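Local coordinates for protein GH26C (Muricauda sp. MAR_2010_75, PDB 6Q78) that probably hydrolyses internal beta-1,4-mannosidic bonds in mannans, as a family 26 glycoside hydrolase, at residues 55-60 and 64-69; 138-143 and 204-209; 146-151 and 217-222. All blocks are in the same frame, centred on the assembly; numbering follows the deposited sequence.

Contact 1 (55-60 and 64-69); sequences SFMVNP and EETVAL
Met-57 reaches from the loop 55-60 to the helix 64-69 and lays its sulfur end across Val-67. The SD atom of Met-57 touches Val-67 CG2 at 3.7 Å and also comes down on the backbone, 3.8 Å from Val-67 CA, so it meets the helix where branch and main chain join. The two side chains cross at about a right angle, with the thioether lying over the valine. The torsions explain the fit: CG of Met-57 stands opposite the carbonyl carbon (chi1 -67°), the next bond is extended, and the chain bends at chi3 (63°). Met-57 CE stays by Val-67 CA at 3.9 Å and reaches on toward Thr-66, with Thr-66 O at 4.0 Å and Thr-66 CG2 at 4.2 Å. Val-67 turns CG2 beside its own backbone N, which makes that methyl the closer of its two branches to SD of Met-57, while Val-67 CG1 stays 4.1 Å from that sulfur. Thr-66 presents its methyl to the methionine and keeps its hydroxyl for Thr-63 OG1. No hydrogen bond links the two segments; the contact is buried and purely van der Waals. Met-57 also touches Leu-266 of strand 265-269, as do Thr-66 and Leu-69, while Val-58 packs on Val-253 of helix 242-259. The methionine thus fills the seam where the incoming loop, the first turns of helix 64-76 and strand 265-269 converge.

Contact 2 (138-143 and 204-209); sequences NQIRDD and ASFTKS
Phe-206 is the first residue along 204-209 to meet the helix 138-143, and it does so through the far end of its ring. With CG anti to the backbone N (chi1 178°), the side chain extends from its helix until Phe-206 CE2 lies 3.8 Å from Arg-141 CB. Phe-206 CZ comes within 4.0 Å of Arg-141 CA and, more loosely, 4.3 Å from Ile-140 CG2. Ile-140 CG2 and Arg-141 CB both approach the ring obliquely, and the aliphatic root of the arginine supplies most of the apolar contact. Further on, at Ser-209, the chemistry becomes polar. The Arg-141 chain runs extended from CG to NE and then presents the side of its guanidinium to the serine, one nitrogen for each of two oxygens. Arg-141 NE donates to Ser-209 OG at 3.2 Å, and Arg-141 NH2 donates to Ser-209 O at 3.0 Å with a fairly straight N-H...O angle of 163°. Both oxygens lie close to the guanidinium plane, so the pair of bonds fixes the rotation of the group. Ser-209 OG in turn donates to Phe-206 O at 2.7 Å. The hydroxyl is thus both acceptor, from Arg-141 NE, and donor, to Phe-206 O, and that carbonyl takes a second bond from Ser-209 N. The two segments belong to helices 132-150 and 193-208, which lead into the parallel strands 153-157 and 220-223 of the barrel; Ile-140 and Phe-206 both rest on Phe-156 of strand 153-157, and Ile-140 also reaches Ser-115 of strand 112-116.

Contact 3 (146-151 and 217-222); sequences RAFDMG and LVPIIF
Phe-148 and Val-218 mark the closest approach of the two backbones, their CA atoms 6.4 Å apart: one sits in the last turns of helix 132-150, the other in the extended chain just ahead of strand 220-223. The helix finishes in a Schellman motif at Gly-151, whose positive phi (93°) suits glycine, and Gly-151 N donates to Phe-148 O at 2.9 Å. In Phe-148 a first torsion of 178° swings the ring away from its own backbone N and out to the extended chain, and Val-218 slides past it in the opposite direction. Val-218 CG2 lies over one face of the ring in a CH-pi contact, 4.0 Å from the centroid, with Phe-148 CG its nearest ring atom at 3.6 Å. This is the N-terminal end of the strands in a (beta/alpha)8 barrel, where each helix returns to start the next strand; in this fold the catalytic centre lies at the other end. The Pro-219 side chain crosses that of Phe-148 at about a right angle, and Pro-219 CD comes obliquely to the ring, 3.5 Å from Phe-148 CE1. Putting an alanine in place of Phe-148 would probably leave Val-218 CG2 and Pro-219 CD without their ring partner and open a gap between helix end and strand entry. Tyr-412 brings a second ring against Phe-148, and Asn-214 also touches it. Val-218 packs as well on Asn-154 of strand 153-157.

Contacts 1 and 3 are buried and held by packing alone, whereas contact 2 is only partly buried and adds an arginine-serine clasp to its apolar side. That polar clasp lies between two helices of the barrel's outer layer; the apolar contacts lie where a loop or helix end closes in near the strands. Contacts 2 and 3 both use helix 132-150, about two turns apart: the earlier one meets helix 193-208, the later one the chain entering strand 220-223, next in sequence. Lys-208 O touches Leu-217 CD2 where the two adjoin. Contact 1 joins contact 3 through Pro-219, which packs on Thr-66 and Leu-69, but its nearest atoms stay about 8 Å from those of contact 2.

Contact 1 (55-60 and 64-69)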
loop_
_atom_site.group_PDB
_atom_site.type_symbol
_atom_site.label_atom_id
_atom_site.label_comp_id
_atom_site.label_asym_id
_atom_site.label_seq_id
_atom_site.Cartn_x
_atom_site.Cartn_y
_atom_site.Cartn_z
ATOM N N SER A 55 -11.404 -19.264 3.471
ATOM C CA SER A 55 -11.673 -19.322 4.902
ATOM C C SER A 55 -10.716 -18.460 5.718
ATOM O O SER A 55 -10.936 -18.294 6.926
ATOM C CB SER A 55 -11.669 -20.778 5.395
ATOM O OG SER A 55 -10.343 -21.291 5.434
ATOM N N PHE A 56 -9.678 -17.899 5.086
ATOM C CA PHE A 56 -8.697 -17.060 5.764
ATOM C C PHE A 56 -8.783 -15.605 5.353
ATOM O O PHE A 56 -7.933 -14.807 5.772
ATOM C CB PHE A 56 -7.291 -17.599 5.509
ATOM C CG PHE A 56 -7.114 -18.965 6.042
ATOM C CD1 PHE A 56 -6.992 -19.164 7.401
ATOM C CD2 PHE A 56 -7.184 -20.072 5.199
ATOM C CE1 PHE A 56 -6.869 -20.434 7.914
ATOM C CE2 PHE A 56 -7.074 -21.341 5.719
ATOM C CZ PHE A 56 -6.913 -21.514 7.063
ATOM N N MET A 57 -9.787 -15.248 4.561
ATOM C CA MET A 57 -9.935 -13.923 3.971
ATOM C C MET A 57 -11.016 -13.102 4.669
ATOM O O MET A 57 -12.016 -13.639 5.154
ATOM C CB MET A 57 -10.289 -14.029 2.495
ATOM C CG MET A 57 -9.142 -14.608 1.706
ATOM S SD MET A 57 -9.558 -14.897 -0.031
ATOM C CE MET A 57 -9.879 -13.199 -0.598
ATOM N N VAL A 58 -10.813 -11.773 4.696
ATOM C CA VAL A 58 -11.871 -10.892 5.198
ATOM C C VAL A 58 -13.160 -11.151 4.432
ATOM O O VAL A 58 -14.261 -11.191 5.011
ATOM C CB VAL A 58 -11.440 -9.413 5.082
ATOM C CG1 VAL A 58 -12.634 -8.493 5.315
ATOM C CG2 VAL A 58 -10.388 -9.128 6.088
ATOM N N ASN A 59 -13.051 -11.313 3.115
ATOM C CA ASN A 59 -14.238 -11.514 2.286
ATOM C C ASN A 59 -14.204 -12.901 1.665
ATOM O O ASN A 59 -13.605 -13.094 0.598
ATOM C CB ASN A 59 -14.350 -10.432 1.213
ATOM C CG ASN A 59 -15.567 -10.605 0.363
ATOM O OD1 ASN A 59 -16.429 -11.448 0.665
ATOM N ND2 ASN A 59 -15.672 -9.801 -0.700
ATOM N N PRO A 60 -14.807 -13.902 2.307
ATOM C CA PRO A 60 -14.843 -15.239 1.703
ATOM C C PRO A 60 -15.629 -15.295 0.398
ATOM O O PRO A 60 -15.557 -16.316 -0.295
ATOM C CB PRO A 60 -15.498 -16.093 2.795
ATOM C CG PRO A 60 -16.256 -15.132 3.611
ATOM C CD PRO A 60 -15.468 -13.867 3.623
ATOM N N GLU A 64 -12.710 -14.879 -7.768
ATOM C CA GLU A 64 -11.686 -15.919 -7.859
ATOM C C GLU A 64 -10.279 -15.333 -7.960
ATOM O O GLU A 64 -9.340 -15.865 -7.360
ATOM C CB GLU A 64 -11.996 -16.862 -9.025
ATOM C CG GLU A 64 -13.272 -17.684 -8.796
ATOM N N GLU A 65 -10.103 -14.251 -8.724
ATOM C CA GLU A 65 -8.772 -13.669 -8.873
ATOM C C GLU A 65 -8.303 -13.008 -7.581
ATOM O O GLU A 65 -7.093 -12.929 -7.333
ATOM C CB GLU A 65 -8.754 -12.624 -10.000
ATOM C CG GLU A 65 -8.903 -13.194 -11.419
ATOM C CD GLU A 65 -10.295 -13.730 -11.737
ATOM O OE1 GLU A 65 -11.315 -13.383 -11.091
ATOM O OE2 GLU A 65 -10.390 -14.561 -12.672
ATOM N N THR A 66 -9.240 -12.489 -6.754
ATOM C CA THR A 66 -8.865 -11.891 -5.476
ATOM C C THR A 66 -8.420 -12.968 -4.494
ATOM O O THR A 66 -7.444 -12.774 -3.763
ATOM C CB THR A 66 -10.057 -11.088 -4.930
ATOM O OG1 THR A 66 -10.468 -10.128 -5.911
ATOM C CG2 THR A 66 -9.721 -10.355 -3.631
ATOM N N VAL A 67 -9.114 -14.106 -4.482
ATOM C CA VAL A 67 -8.695 -15.259 -3.681
ATOM C C VAL A 67 -7.306 -15.723 -4.124
ATOM O O VAL A 67 -6.419 -16.006 -3.295
ATOM C CB VAL A 67 -9.733 -16.394 -3.819
ATOM C CG1 VAL A 67 -9.247 -17.671 -3.066
ATOM C CG2 VAL A 67 -11.112 -15.951 -3.274
ATOM N N ALA A 68 -7.102 -15.830 -5.445
ATOM C CA ALA A 68 -5.791 -16.259 -5.933
ATOM C C ALA A 68 -4.706 -15.273 -5.510
ATOM O O ALA A 68 -3.606 -15.684 -5.110
ATOM C CB ALA A 68 -5.820 -16.418 -7.452
ATOM N N LEU A 69 -4.990 -13.964 -5.590
ATOM C CA LEU A 69 -3.992 -12.990 -5.148
ATOM C C LEU A 69 -3.591 -13.220 -3.690
ATOM O O LEU A 69 -2.394 -13.208 -3.353
ATOM C CB LEU A 69 -4.509 -11.577 -5.377
ATOM C CG LEU A 69 -3.591 -10.479 -4.856
ATOM C CD1 LEU A 69 -2.261 -10.418 -5.572
ATOM C CD2 LEU A 69 -4.289 -9.131 -4.946
#

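Contact 2 (138-143 and 204-209)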
loop_
_atom_site.group_PDB
_atom_site.type_symbol
_atom_site.label_atom_id
_atom_site.label_comp_id
_atom_site.label_asym_id
_atom_site.label_seq_id
_atom_site.Cartn_x
_atom_site.Cartn_y
_atom_site.Cartn_z
ATOM N N ASN A 138 -9.122 8.895 -14.454
ATOM C CA ASN A 138 -9.071 8.068 -15.657
ATOM C C ASN A 138 -7.661 7.598 -15.959
ATOM O O ASN A 138 -7.465 6.462 -16.440
ATOM C CB ASN A 138 -9.594 8.880 -16.827
ATOM C CG ASN A 138 -9.801 8.059 -18.037
ATOM O OD1 ASN A 138 -10.757 7.284 -18.111
ATOM N ND2 ASN A 138 -8.918 8.219 -19.015
ATOM N N GLN A 139 -6.666 8.453 -15.707
ATOM C CA GLN A 139 -5.286 8.012 -15.867
ATOM C C GLN A 139 -4.919 6.923 -14.851
ATOM O O GLN A 139 -4.241 5.939 -15.203
ATOM C CB GLN A 139 -4.327 9.198 -15.735
ATOM C CG GLN A 139 -2.863 8.701 -16.051
ATOM C CD GLN A 139 -2.742 8.160 -17.487
ATOM O OE1 GLN A 139 -2.519 6.939 -17.734
ATOM N NE2 GLN A 139 -2.906 9.050 -18.438
ATOM N N ILE A 140 -5.372 7.057 -13.593
ATOM C CA ILE A 140 -5.173 5.994 -12.609
ATOM C C ILE A 140 -5.811 4.707 -13.098
ATOM O O ILE A 140 -5.194 3.624 -13.070
ATOM C CB ILE A 140 -5.737 6.420 -11.241
ATOM C CG1 ILE A 140 -4.893 7.546 -10.664
ATOM C CG2 ILE A 140 -5.731 5.200 -10.291
ATOM C CD1 ILE A 140 -5.624 8.347 -9.546
ATOM N N ARG A 141 -7.050 4.805 -13.561
ATOM C CA ARG A 141 -7.750 3.597 -14.031
ATOM C C ARG A 141 -6.982 2.922 -15.181
ATOM O O ARG A 141 -6.743 1.696 -15.159
ATOM C CB ARG A 141 -9.164 3.984 -14.485
ATOM C CG ARG A 141 -10.020 2.791 -14.901
ATOM C CD ARG A 141 -11.533 3.177 -14.950
ATOM N NE ARG A 141 -12.322 1.996 -15.315
ATOM C CZ ARG A 141 -12.403 1.572 -16.576
ATOM N NH1 ARG A 141 -11.748 2.230 -17.533
ATOM N NH2 ARG A 141 -13.116 0.496 -16.899
ATOM N N ASP A 142 -6.495 3.717 -16.144
ATOM C CA ASP A 142 -5.719 3.146 -17.248
ATOM C C ASP A 142 -4.426 2.486 -16.748
ATOM O O ASP A 142 -4.063 1.399 -17.221
ATOM C CB ASP A 142 -5.364 4.237 -18.237
ATOM C CG ASP A 142 -6.554 4.670 -19.099
ATOM O OD1 ASP A 142 -7.646 4.034 -19.036
ATOM O OD2 ASP A 142 -6.387 5.649 -19.841
ATOM N N ASP A 143 -3.736 3.100 -15.780
ATOM C CA ASP A 143 -2.484 2.517 -15.283
ATOM C C ASP A 143 -2.751 1.233 -14.499
ATOM O O ASP A 143 -1.985 0.260 -14.616
ATOM C CB ASP A 143 -1.751 3.531 -14.387
ATOM C CG ASP A 143 -1.116 4.675 -15.160
ATOM O OD1 ASP A 143 -0.619 5.648 -14.490
ATOM O OD2 ASP A 143 -1.119 4.638 -16.399
ATOM N N ALA A 204 -16.288 2.348 -4.209
ATOM C CA ALA A 204 -16.859 1.076 -4.648
ATOM C C ALA A 204 -17.179 1.087 -6.133
ATOM O O ALA A 204 -16.891 0.103 -6.834
ATOM C CB ALA A 204 -18.112 0.765 -3.834
ATOM N N SER A 205 -17.794 2.166 -6.639
ATOM C CA SER A 205 -18.143 2.194 -8.053
ATOM C C SER A 205 -16.884 2.206 -8.913
ATOM O O SER A 205 -16.820 1.509 -9.944
ATOM C CB SER A 205 -19.077 3.364 -8.372
ATOM O OG SER A 205 -18.414 4.589 -8.227
ATOM N N PHE A 206 -15.847 2.936 -8.487
ATOM C CA PHE A 206 -14.600 2.895 -9.240
ATOM C C PHE A 206 -14.019 1.492 -9.213
ATOM O O PHE A 206 -13.578 0.960 -10.249
ATOM C CB PHE A 206 -13.595 3.904 -8.651
ATOM C CG PHE A 206 -12.255 3.896 -9.328
ATOM C CD1 PHE A 206 -11.243 3.053 -8.894
ATOM C CD2 PHE A 206 -12.024 4.704 -10.435
ATOM C CE1 PHE A 206 -10.002 3.068 -9.524
ATOM C CE2 PHE A 206 -10.797 4.693 -11.081
ATOM C CZ PHE A 206 -9.792 3.890 -10.636
ATOM N N THR A 207 -13.948 0.901 -8.019
ATOM C CA THR A 207 -13.308 -0.411 -7.897
ATOM C C THR A 207 -14.056 -1.482 -8.698
ATOM O O THR A 207 -13.429 -2.334 -9.359
ATOM C CB THR A 207 -13.236 -0.770 -6.416
ATOM O OG1 THR A 207 -12.406 0.180 -5.730
ATOM C CG2 THR A 207 -12.623 -2.167 -6.207
ATOM N N LYS A 208 -15.397 -1.460 -8.672
ATOM C CA LYS A 208 -16.158 -2.458 -9.422
ATOM C C LYS A 208 -16.141 -2.203 -10.918
ATOM O O LYS A 208 -16.614 -3.069 -11.671
ATOM C CB LYS A 208 -17.595 -2.453 -8.966
ATOM C CG LYS A 208 -17.807 -2.966 -7.590
ATOM C CD LYS A 208 -19.310 -2.841 -7.312
ATOM C CE LYS A 208 -19.678 -3.359 -6.011
ATOM N NZ LYS A 208 -21.173 -3.250 -5.950
ATOM N N SER A 209 -15.599 -1.069 -11.365
ATOM C CA SER A 209 -15.486 -0.750 -12.779
ATOM C C SER A 209 -14.206 -1.293 -13.389
ATOM O O SER A 209 -14.050 -1.210 -14.609
ATOM C CB SER A 209 -15.510 0.772 -13.025
ATOM O OG SER A 209 -14.220 1.363 -12.875
#

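Contact 3 (146-151 and 217-222)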
loop_
_atom_site.group_PDB
_atom_site.type_symbol
_atom_site.label_atom_id
_atom_site.label_comp_id
_atom_site.label_asym_id
_atom_site.label_seq_id
_atom_site.Cartn_x
_atom_site.Cartn_y
_atom_site.Cartn_z
ATOM N N ARG A 146 -3.576 -1.491 -17.041
ATOM C CA ARG A 146 -2.299 -1.874 -17.652
ATOM C C ARG A 146 -1.515 -2.784 -16.714
ATOM O O ARG A 146 -0.994 -3.845 -17.117
ATOM C CB ARG A 146 -1.488 -0.604 -17.929
ATOM C CG ARG A 146 0.026 -0.794 -18.204
ATOM C CD ARG A 146 0.629 0.550 -18.612
ATOM N NE ARG A 146 2.077 0.565 -18.700
ATOM C CZ ARG A 146 2.783 1.674 -18.883
ATOM N NH1 ARG A 146 2.160 2.847 -18.968
ATOM N NH2 ARG A 146 4.108 1.616 -18.965
ATOM N N ALA A 147 -1.432 -2.396 -15.437
ATOM C CA ALA A 147 -0.709 -3.219 -14.471
ATOM C C ALA A 147 -1.323 -4.612 -14.375
ATOM O O ALA A 147 -0.603 -5.626 -14.421
ATOM C CB ALA A 147 -0.703 -2.532 -13.093
ATOM N N PHE A 148 -2.655 -4.694 -14.236
ATOM C CA PHE A 148 -3.297 -5.994 -14.097
ATOM C C PHE A 148 -3.094 -6.838 -15.354
ATOM O O PHE A 148 -2.829 -8.046 -15.264
ATOM C CB PHE A 148 -4.792 -5.794 -13.828
ATOM C CG PHE A 148 -5.561 -7.069 -13.727
ATOM C CD1 PHE A 148 -5.428 -7.879 -12.612
ATOM C CD2 PHE A 148 -6.392 -7.462 -14.759
ATOM C CE1 PHE A 148 -6.142 -9.053 -12.509
ATOM C CE2 PHE A 148 -7.120 -8.647 -14.677
ATOM C CZ PHE A 148 -6.990 -9.433 -13.527
ATOM N N ASP A 149 -3.222 -6.222 -16.544
ATOM C CA ASP A 149 -3.017 -6.999 -17.779
ATOM C C ASP A 149 -1.613 -7.581 -17.852
ATOM O O ASP A 149 -1.411 -8.620 -18.493
ATOM C CB ASP A 149 -3.260 -6.129 -19.016
ATOM C CG ASP A 149 -4.734 -5.850 -19.298
ATOM O OD1 ASP A 149 -5.612 -6.463 -18.646
ATOM O OD2 ASP A 149 -4.997 -5.008 -20.217
ATOM N N MET A 150 -0.624 -6.925 -17.245
ATOM C CA MET A 150 0.753 -7.416 -17.217
ATOM C C MET A 150 1.014 -8.347 -16.036
ATOM O O MET A 150 2.123 -8.921 -15.941
ATOM C CB MET A 150 1.725 -6.217 -17.191
ATOM C CG MET A 150 1.616 -5.407 -18.475
ATOM S SD MET A 150 2.924 -4.165 -18.643
ATOM C CE MET A 150 2.658 -3.241 -17.168
ATOM N N GLY A 151 0.019 -8.516 -15.157
ATOM C CA GLY A 151 0.130 -9.398 -14.012
ATOM C C GLY A 151 0.587 -8.755 -12.724
ATOM O O GLY A 151 0.767 -9.468 -11.726
ATOM N N LEU A 217 -12.629 -8.817 -13.004
ATOM C CA LEU A 217 -12.373 -7.658 -12.150
ATOM C C LEU A 217 -10.946 -7.664 -11.601
ATOM O O LEU A 217 -10.413 -8.696 -11.187
ATOM C CB LEU A 217 -13.374 -7.612 -10.980
ATOM C CG LEU A 217 -14.826 -7.334 -11.385
ATOM C CD1 LEU A 217 -15.766 -7.415 -10.181
ATOM C CD2 LEU A 217 -14.892 -5.950 -11.999
ATOM N N VAL A 218 -10.336 -6.485 -11.558
ATOM C CA VAL A 218 -8.973 -6.324 -11.060
ATOM C C VAL A 218 -8.999 -6.371 -9.536
ATOM O O VAL A 218 -9.614 -5.487 -8.905
ATOM C CB VAL A 218 -8.391 -4.970 -11.494
ATOM C CG1 VAL A 218 -6.990 -4.786 -10.886
ATOM C CG2 VAL A 218 -8.371 -4.861 -13.020
ATOM N N PRO A 219 -8.329 -7.324 -8.881
ATOM C CA PRO A 219 -8.241 -7.262 -7.410
ATOM C C PRO A 219 -7.374 -6.098 -6.994
ATOM O O PRO A 219 -6.324 -5.856 -7.587
ATOM C CB PRO A 219 -7.590 -8.601 -7.024
ATOM C CG PRO A 219 -7.875 -9.502 -8.244
ATOM C CD PRO A 219 -7.755 -8.573 -9.417
ATOM N N ILE A 220 -7.829 -5.357 -5.977
ATOM C CA ILE A 220 -6.963 -4.329 -5.429
ATOM C C ILE A 220 -6.795 -4.526 -3.934
ATOM O O ILE A 220 -7.705 -4.993 -3.234
ATOM C CB ILE A 220 -7.446 -2.906 -5.750
ATOM C CG1 ILE A 220 -8.765 -2.603 -5.077
ATOM C CG2 ILE A 220 -7.494 -2.633 -7.290
ATOM C CD1 ILE A 220 -9.053 -1.113 -5.028
ATOM N N ILE A 221 -5.626 -4.135 -3.444
ATOM C CA ILE A 221 -5.374 -4.059 -2.005
ATOM C C ILE A 221 -5.668 -2.635 -1.566
ATOM O O ILE A 221 -5.092 -1.687 -2.097
ATOM C CB ILE A 221 -3.921 -4.434 -1.696
ATOM C CG1 ILE A 221 -3.624 -5.880 -2.155
ATOM C CG2 ILE A 221 -3.626 -4.190 -0.210
ATOM C CD1 ILE A 221 -2.183 -6.223 -2.137
ATOM N N PHE A 222 -6.607 -2.478 -0.649
ATOM C CA PHE A 222 -7.022 -1.169 -0.160
ATOM C C PHE A 222 -6.423 -0.969 1.238
ATOM O O PHE A 222 -6.627 -1.803 2.152
ATOM C CB PHE A 222 -8.555 -1.135 -0.125
ATOM C CG PHE A 222 -9.152 0.162 0.398
ATOM C CD1 PHE A 222 -10.227 0.123 1.291
ATOM C CD2 PHE A 222 -8.730 1.392 -0.070
ATOM C CE1 PHE A 222 -10.848 1.299 1.716
ATOM C CE2 PHE A 222 -9.329 2.579 0.402
ATOM C CZ PHE A 222 -10.396 2.496 1.260
#